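Long-range contacts in serpin 2 (Anopheles gambiae, PDB 3PZF), which inhibits clip-domain serine proteases that activate phenoloxidases and thereby restrains melanization in the mosquito's hemolymph: residues A[157-162]-A[180-185]; A[248-253]-A[368-373]. All coordinates share one frame; numbering follows the deposited sequence.

Contact 1 (A[157-162]-A[180-185])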
loop_
_atom_site.group_PDB
_atom_site.type_symbol
_atom_site.label_atom_id
_atom_site.label_comp_id
_atom_site.label_asym_id
_atom_site.label_seq_id
_atom_site.Cartn_x
_atom_site.Cartn_y
_atom_site.Cartn_z
ATOM N N GLU A 157 11.404 13.611 5.372
ATOM C CA GLU A 157 10.819 14.206 6.556
ATOM C C GLU A 157 9.552 13.479 7.011
ATOM O O GLU A 157 9.294 13.383 8.208
ATOM C CB GLU A 157 10.535 15.689 6.266
ATOM C CG GLU A 157 9.478 16.338 7.135
ATOM C CD GLU A 157 9.223 17.784 6.743
ATOM O OE1 GLU A 157 9.967 18.309 5.884
ATOM O OE2 GLU A 157 8.279 18.394 7.290
ATOM N N HIS A 158 8.783 12.944 6.066
ATOM C CA HIS A 158 7.501 12.306 6.400
ATOM C C HIS A 158 7.560 10.780 6.532
ATOM O O HIS A 158 6.540 10.134 6.814
ATOM C CB HIS A 158 6.427 12.725 5.387
ATOM C CG HIS A 158 6.056 14.173 5.489
ATOM N ND1 HIS A 158 5.035 14.623 6.299
ATOM C CD2 HIS A 158 6.594 15.275 4.919
ATOM C CE1 HIS A 158 4.949 15.936 6.208
ATOM N NE2 HIS A 158 5.886 16.360 5.380
ATOM N N THR A 159 8.748 10.211 6.351
ATOM C CA THR A 159 8.948 8.772 6.543
ATOM C C THR A 159 10.085 8.517 7.524
ATOM O O THR A 159 10.601 7.407 7.602
ATOM C CB THR A 159 9.259 8.061 5.212
ATOM O OG1 THR A 159 10.507 8.545 4.690
ATOM C CG2 THR A 159 8.132 8.330 4.199
ATOM N N ASN A 160 10.463 9.546 8.274
ATOM C CA ASN A 160 11.520 9.417 9.276
ATOM C C ASN A 160 12.821 8.919 8.645
ATOM O O ASN A 160 13.591 8.176 9.268
ATOM C CB ASN A 160 11.067 8.471 10.395
ATOM C CG ASN A 160 11.973 8.528 11.615
ATOM O OD1 ASN A 160 12.404 9.605 12.037
ATOM N ND2 ASN A 160 12.271 7.361 12.187
ATOM N N GLY A 161 13.054 9.323 7.399
ATOM C CA GLY A 161 14.249 8.938 6.671
ATOM C C GLY A 161 14.245 7.518 6.101
ATOM O O GLY A 161 15.252 7.083 5.510
ATOM N N ARG A 162 13.133 6.797 6.254
ATOM C CA ARG A 162 13.044 5.428 5.750
ATOM C C ARG A 162 13.142 5.471 4.243
ATOM O O ARG A 162 13.736 4.588 3.630
ATOM C CB ARG A 162 11.732 4.767 6.180
ATOM C CG ARG A 162 11.530 3.327 5.666
ATOM C CD ARG A 162 12.660 2.379 6.075
ATOM N NE ARG A 162 12.437 1.040 5.515
ATOM C CZ ARG A 162 12.722 0.696 4.260
ATOM N NH1 ARG A 162 13.275 1.588 3.435
ATOM N NH2 ARG A 162 12.481 -0.540 3.841
ATOM N N VAL A 180 2.133 13.289 -4.926
ATOM C CA VAL A 180 3.106 12.344 -4.363
ATOM C C VAL A 180 2.523 11.746 -3.106
ATOM O O VAL A 180 1.979 12.464 -2.287
ATOM C CB VAL A 180 4.427 13.069 -4.011
ATOM C CG1 VAL A 180 5.431 12.088 -3.383
ATOM C CG2 VAL A 180 5.031 13.683 -5.251
ATOM N N ASN A 181 2.614 10.424 -2.967
ATOM C CA ASN A 181 2.189 9.760 -1.759
ATOM C C ASN A 181 3.263 8.800 -1.262
ATOM O O ASN A 181 3.852 8.059 -2.041
ATOM C CB ASN A 181 0.900 8.975 -1.999
ATOM C CG ASN A 181 0.514 8.122 -0.808
ATOM O OD1 ASN A 181 -0.082 8.605 0.162
ATOM N ND2 ASN A 181 0.865 6.866 -0.863
ATOM N N VAL A 182 3.506 8.819 0.040
ATOM C CA VAL A 182 4.416 7.864 0.654
ATOM C C VAL A 182 3.774 7.325 1.925
ATOM O O VAL A 182 2.837 7.898 2.474
ATOM C CB VAL A 182 5.814 8.466 0.983
ATOM C CG1 VAL A 182 6.547 8.876 -0.303
ATOM C CG2 VAL A 182 5.682 9.670 1.899
ATOM N N ILE A 183 4.285 6.193 2.387
ATOM C CA ILE A 183 3.748 5.564 3.580
ATOM C C ILE A 183 4.905 4.959 4.346
ATOM O O ILE A 183 5.909 4.568 3.747
ATOM C CB ILE A 183 2.733 4.470 3.251
ATOM C CG1 ILE A 183 2.083 3.964 4.548
ATOM C CG2 ILE A 183 3.429 3.334 2.480
ATOM C CD1 ILE A 183 0.905 3.001 4.318
ATOM N N TYR A 184 4.788 4.950 5.667
ATOM C CA TYR A 184 5.867 4.450 6.519
ATOM C C TYR A 184 5.223 3.706 7.669
ATOM O O TYR A 184 4.158 4.111 8.160
ATOM C CB TYR A 184 6.729 5.610 7.030
ATOM C CG TYR A 184 7.546 5.274 8.262
ATOM C CD1 TYR A 184 8.798 4.689 8.148
ATOM C CD2 TYR A 184 7.054 5.530 9.537
ATOM C CE1 TYR A 184 9.557 4.389 9.279
ATOM C CE2 TYR A 184 7.799 5.236 10.670
ATOM C CZ TYR A 184 9.044 4.665 10.537
ATOM O OH TYR A 184 9.776 4.365 11.664
ATOM N N PHE A 185 5.833 2.594 8.083
ATOM C CA PHE A 185 5.241 1.787 9.134
ATOM C C PHE A 185 6.311 1.107 9.971
ATOM O O PHE A 185 7.160 0.403 9.447
ATOM C CB PHE A 185 4.324 0.723 8.550
ATOM C CG PHE A 185 3.912 -0.319 9.550
ATOM C CD1 PHE A 185 3.236 0.040 10.707
ATOM C CD2 PHE A 185 4.213 -1.651 9.340
ATOM C CE1 PHE A 185 2.858 -0.927 11.634
ATOM C CE2 PHE A 185 3.837 -2.624 10.270
ATOM C CZ PHE A 185 3.165 -2.251 11.420
#
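The ring of Tyr184 carries the peptide of Thr159 over one face, with Thr159 C 4.0 Å above the ring plane and displaced toward the rim, while Arg162 CG meets the ring at its edge, in plane. Thr159 O comes to 3.3 Å from Tyr184 CD1, and Arg162 CB lies 3.5 Å from the same carbon; the first and last residues of a type I' turn, Thr159 and Arg162, thus meet the ring at a face and at its edge. That turn is closed by a hydrogen bond from Arg162 N to Thr159 O. Tyr184 reaches it because its CG stands anti to the backbone N (chi1 160°), carrying the ring out from the strand under the turn. Beside the hydroxyl, the poorly ordered amide of Asn160 comes loosely near, its plane steep to the ring and ND2 3.9 Å from Tyr184 OH.

Deeper in, Thr159 CG2 presses on Val182 CG2 at 3.6 Å, the two side chains crossing at about a right angle. The threonine hydroxyl serves the helix end instead, bonding to Val155 O and Leu163 N. Arg162 bends at chi2 (57°), which takes its guanidinium past the tyrosine to a salt bridge with Glu347, a residue of the hinge region required for binding the peptidase.

No hydrogen bond joins the two segments, which meet by van der Waals packing alone. It lays the turn that follows helix 144-158, helix F of serpins, against strand 177-188 of the central sheet, which pairs there with strands 105-115 and 332-341.

Contact 2 (A[248-253]-A[368-373])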
loop_
_atom_site.group_PDB
_atom_site.type_symbol
_atom_site.label_atom_id
_atom_site.label_comp_id
_atom_site.label_asym_id
_atom_site.label_seq_id
_atom_site.Cartn_x
_atom_site.Cartn_y
_atom_site.Cartn_z
ATOM N N PHE A 248 0.111 -13.461 4.923
ATOM C CA PHE A 248 0.994 -14.031 3.907
ATOM C C PHE A 248 0.189 -15.046 3.126
ATOM O O PHE A 248 -0.468 -15.892 3.733
ATOM C CB PHE A 248 2.192 -14.752 4.567
ATOM C CG PHE A 248 3.033 -13.848 5.437
ATOM C CD1 PHE A 248 4.186 -13.262 4.938
ATOM C CD2 PHE A 248 2.628 -13.531 6.734
ATOM C CE1 PHE A 248 4.937 -12.404 5.724
ATOM C CE2 PHE A 248 3.388 -12.669 7.524
ATOM C CZ PHE A 248 4.554 -12.118 7.020
ATOM N N ILE A 249 0.250 -14.985 1.802
ATOM C CA ILE A 249 -0.379 -16.008 0.957
ATOM C C ILE A 249 0.722 -16.703 0.170
ATOM O O ILE A 249 1.342 -16.086 -0.698
ATOM C CB ILE A 249 -1.399 -15.399 -0.007
ATOM C CG1 ILE A 249 -2.519 -14.698 0.796
ATOM C CG2 ILE A 249 -1.964 -16.470 -0.951
ATOM C CD1 ILE A 249 -3.501 -13.851 -0.090
ATOM N N LEU A 250 0.945 -17.982 0.496
ATOM C CA LEU A 250 2.067 -18.756 -0.038
ATOM C C LEU A 250 1.491 -19.825 -0.949
ATOM O O LEU A 250 0.868 -20.781 -0.471
ATOM C CB LEU A 250 2.844 -19.401 1.111
ATOM C CG LEU A 250 3.976 -20.383 0.723
ATOM C CD1 LEU A 250 5.138 -19.657 0.037
ATOM C CD2 LEU A 250 4.465 -21.113 1.960
ATOM N N PRO A 251 1.671 -19.669 -2.268
ATOM C CA PRO A 251 1.118 -20.636 -3.226
ATOM C C PRO A 251 1.641 -22.044 -2.906
ATOM O O PRO A 251 2.802 -22.175 -2.557
ATOM C CB PRO A 251 1.694 -20.162 -4.579
ATOM C CG PRO A 251 1.909 -18.663 -4.389
ATOM C CD PRO A 251 2.336 -18.524 -2.936
ATOM N N ASN A 252 0.786 -23.054 -2.955
ATOM C CA ASN A 252 1.254 -24.417 -2.831
ATOM C C ASN A 252 2.305 -24.652 -3.904
ATOM O O ASN A 252 2.367 -23.922 -4.902
ATOM C CB ASN A 252 0.085 -25.393 -3.014
ATOM C CG ASN A 252 -1.019 -25.207 -1.978
ATOM O OD1 ASN A 252 -0.802 -24.744 -0.840
ATOM N ND2 ASN A 252 -2.219 -25.602 -2.364
ATOM N N PRO A 253 3.158 -25.668 -3.709
ATOM C CA PRO A 253 4.300 -25.844 -4.616
ATOM C C PRO A 253 3.876 -26.072 -6.069
ATOM O O PRO A 253 4.642 -25.790 -6.986
ATOM C CB PRO A 253 5.001 -27.093 -4.060
ATOM C CG PRO A 253 4.572 -27.178 -2.639
ATOM C CD PRO A 253 3.161 -26.641 -2.604
ATOM N N PHE A 368 4.362 -23.980 7.664
ATOM C CA PHE A 368 4.263 -22.909 6.682
ATOM C C PHE A 368 5.712 -22.500 6.405
ATOM O O PHE A 368 6.342 -21.885 7.246
ATOM C CB PHE A 368 3.517 -21.720 7.285
ATOM C CG PHE A 368 3.299 -20.562 6.334
ATOM C CD1 PHE A 368 2.118 -20.463 5.617
ATOM C CD2 PHE A 368 4.253 -19.543 6.187
ATOM C CE1 PHE A 368 1.882 -19.368 4.762
ATOM C CE2 PHE A 368 4.001 -18.459 5.337
ATOM C CZ PHE A 368 2.829 -18.402 4.617
ATOM N N ASN A 369 6.232 -22.871 5.248
ATOM C CA ASN A 369 7.653 -22.670 4.967
ATOM C C ASN A 369 7.795 -21.873 3.696
ATOM O O ASN A 369 7.756 -22.437 2.597
ATOM C CB ASN A 369 8.384 -24.021 4.853
ATOM C CG ASN A 369 9.886 -23.866 4.554
ATOM O OD1 ASN A 369 10.459 -22.760 4.561
ATOM N ND2 ASN A 369 10.531 -24.995 4.271
ATOM N N ALA A 370 7.910 -20.552 3.847
ATOM C CA ALA A 370 7.896 -19.643 2.707
ATOM C C ALA A 370 9.288 -19.538 2.062
ATOM O O ALA A 370 9.942 -18.513 2.180
ATOM C CB ALA A 370 7.422 -18.232 3.155
ATOM N N ASN A 371 9.733 -20.603 1.408
ATOM C CA ASN A 371 11.013 -20.559 0.687
ATOM C C ASN A 371 10.795 -20.472 -0.831
ATOM O O ASN A 371 11.630 -20.906 -1.618
ATOM C CB ASN A 371 11.863 -21.770 1.064
ATOM C CG ASN A 371 11.272 -23.077 0.566
ATOM O OD1 ASN A 371 10.119 -23.130 0.124
ATOM N ND2 ASN A 371 12.057 -24.153 0.663
ATOM N N ARG A 372 9.655 -19.914 -1.221
ATOM C CA ARG A 372 9.377 -19.590 -2.615
ATOM C C ARG A 372 8.503 -18.324 -2.629
ATOM O O ARG A 372 8.121 -17.857 -1.581
ATOM C CB ARG A 372 8.685 -20.742 -3.327
ATOM C CG ARG A 372 7.424 -21.166 -2.690
ATOM C CD ARG A 372 6.908 -22.477 -3.289
ATOM N NE ARG A 372 5.728 -22.827 -2.520
ATOM C CZ ARG A 372 5.748 -23.620 -1.458
ATOM N NH1 ARG A 372 6.880 -24.226 -1.096
ATOM N NH2 ARG A 372 4.635 -23.830 -0.780
ATOM N N PRO A 373 8.236 -17.756 -3.810
ATOM C CA PRO A 373 7.592 -16.425 -3.816
ATOM C C PRO A 373 6.198 -16.425 -3.170
ATOM O O PRO A 373 5.485 -17.432 -3.181
ATOM C CB PRO A 373 7.484 -16.094 -5.313
ATOM C CG PRO A 373 8.723 -16.738 -5.908
ATOM C CD PRO A 373 8.778 -18.106 -5.134
HETATM O O HOH W 1 1.684 -23.506 0.284
#
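Leu250 and Ala370 have the nearest CA atoms across the segments, 6.5 Å apart, where the end of strand 244-251 passes the chain leaving strand 366-369, which bends in an inverse gamma turn centred on Ala370. Leu250 fills the gap. Its CD2 sits squarely over one face of the Phe368 ring, 4.1 Å from the centroid and 9° off the normal, a CH-pi contact, and its CB lies 3.6 Å from Phe368 CZ. Phe248 CB reaches the same ring carbon obliquely at 3.7 Å. The other methyl of Leu250, CD1, packs on Ala370 CB.

In the serpin fold strand 366-369 is the strand into which the chain runs after the reactive-centre loop; it lies parallel to strand 277-295, and strand 374-380 then pairs antiparallel with strand 244-251. The linker between these strands passes Leu250, and Arg372 ties it to the backbone at Pro251.

The guanidinium of Arg372 grips a single acceptor side-on, NE and NH2 each donating to Pro251 O at 3.0 Å, with the oxygen in the guanidinium plane. Although CG lies between the backbone N and the carbonyl carbon (chi1 57°), the chain then runs extended to NE, carrying the group across Leu250. Leu250 CD1 lies over one face and the ring of Pro253 over the opposite one, Pro253 CG standing 3.7 Å above the plane. A water in the plane of the guanidinium bridges Leu250 O, to which it appears to donate, and Arg372 NH2, from which it accepts a weak bond. The side chain of Asn252 turns away to accept a hydrogen bond from Asn226 ND2.

Overall arrangement
Along the chain contact 1 is complete before contact 2 begins, and all four segments belong to the one serpin domain. Their centres are 29 Å apart and their nearest atoms about 10 Å apart. Contact 1 belongs to the turn after helix 144-158 and the central sheet, and contact 2 to the end of strand 244-251 and the chain leaving strand 366-369, which follows the unmodelled residues 355-362 of the reactive loop. Strand 277-295 relates them: it pairs with strand 332-341, the neighbour of strand 177-188, and with strand 366-369. The first contact thus lies near the hinge where the reactive loop begins, the second where the chain re-enters the body after it.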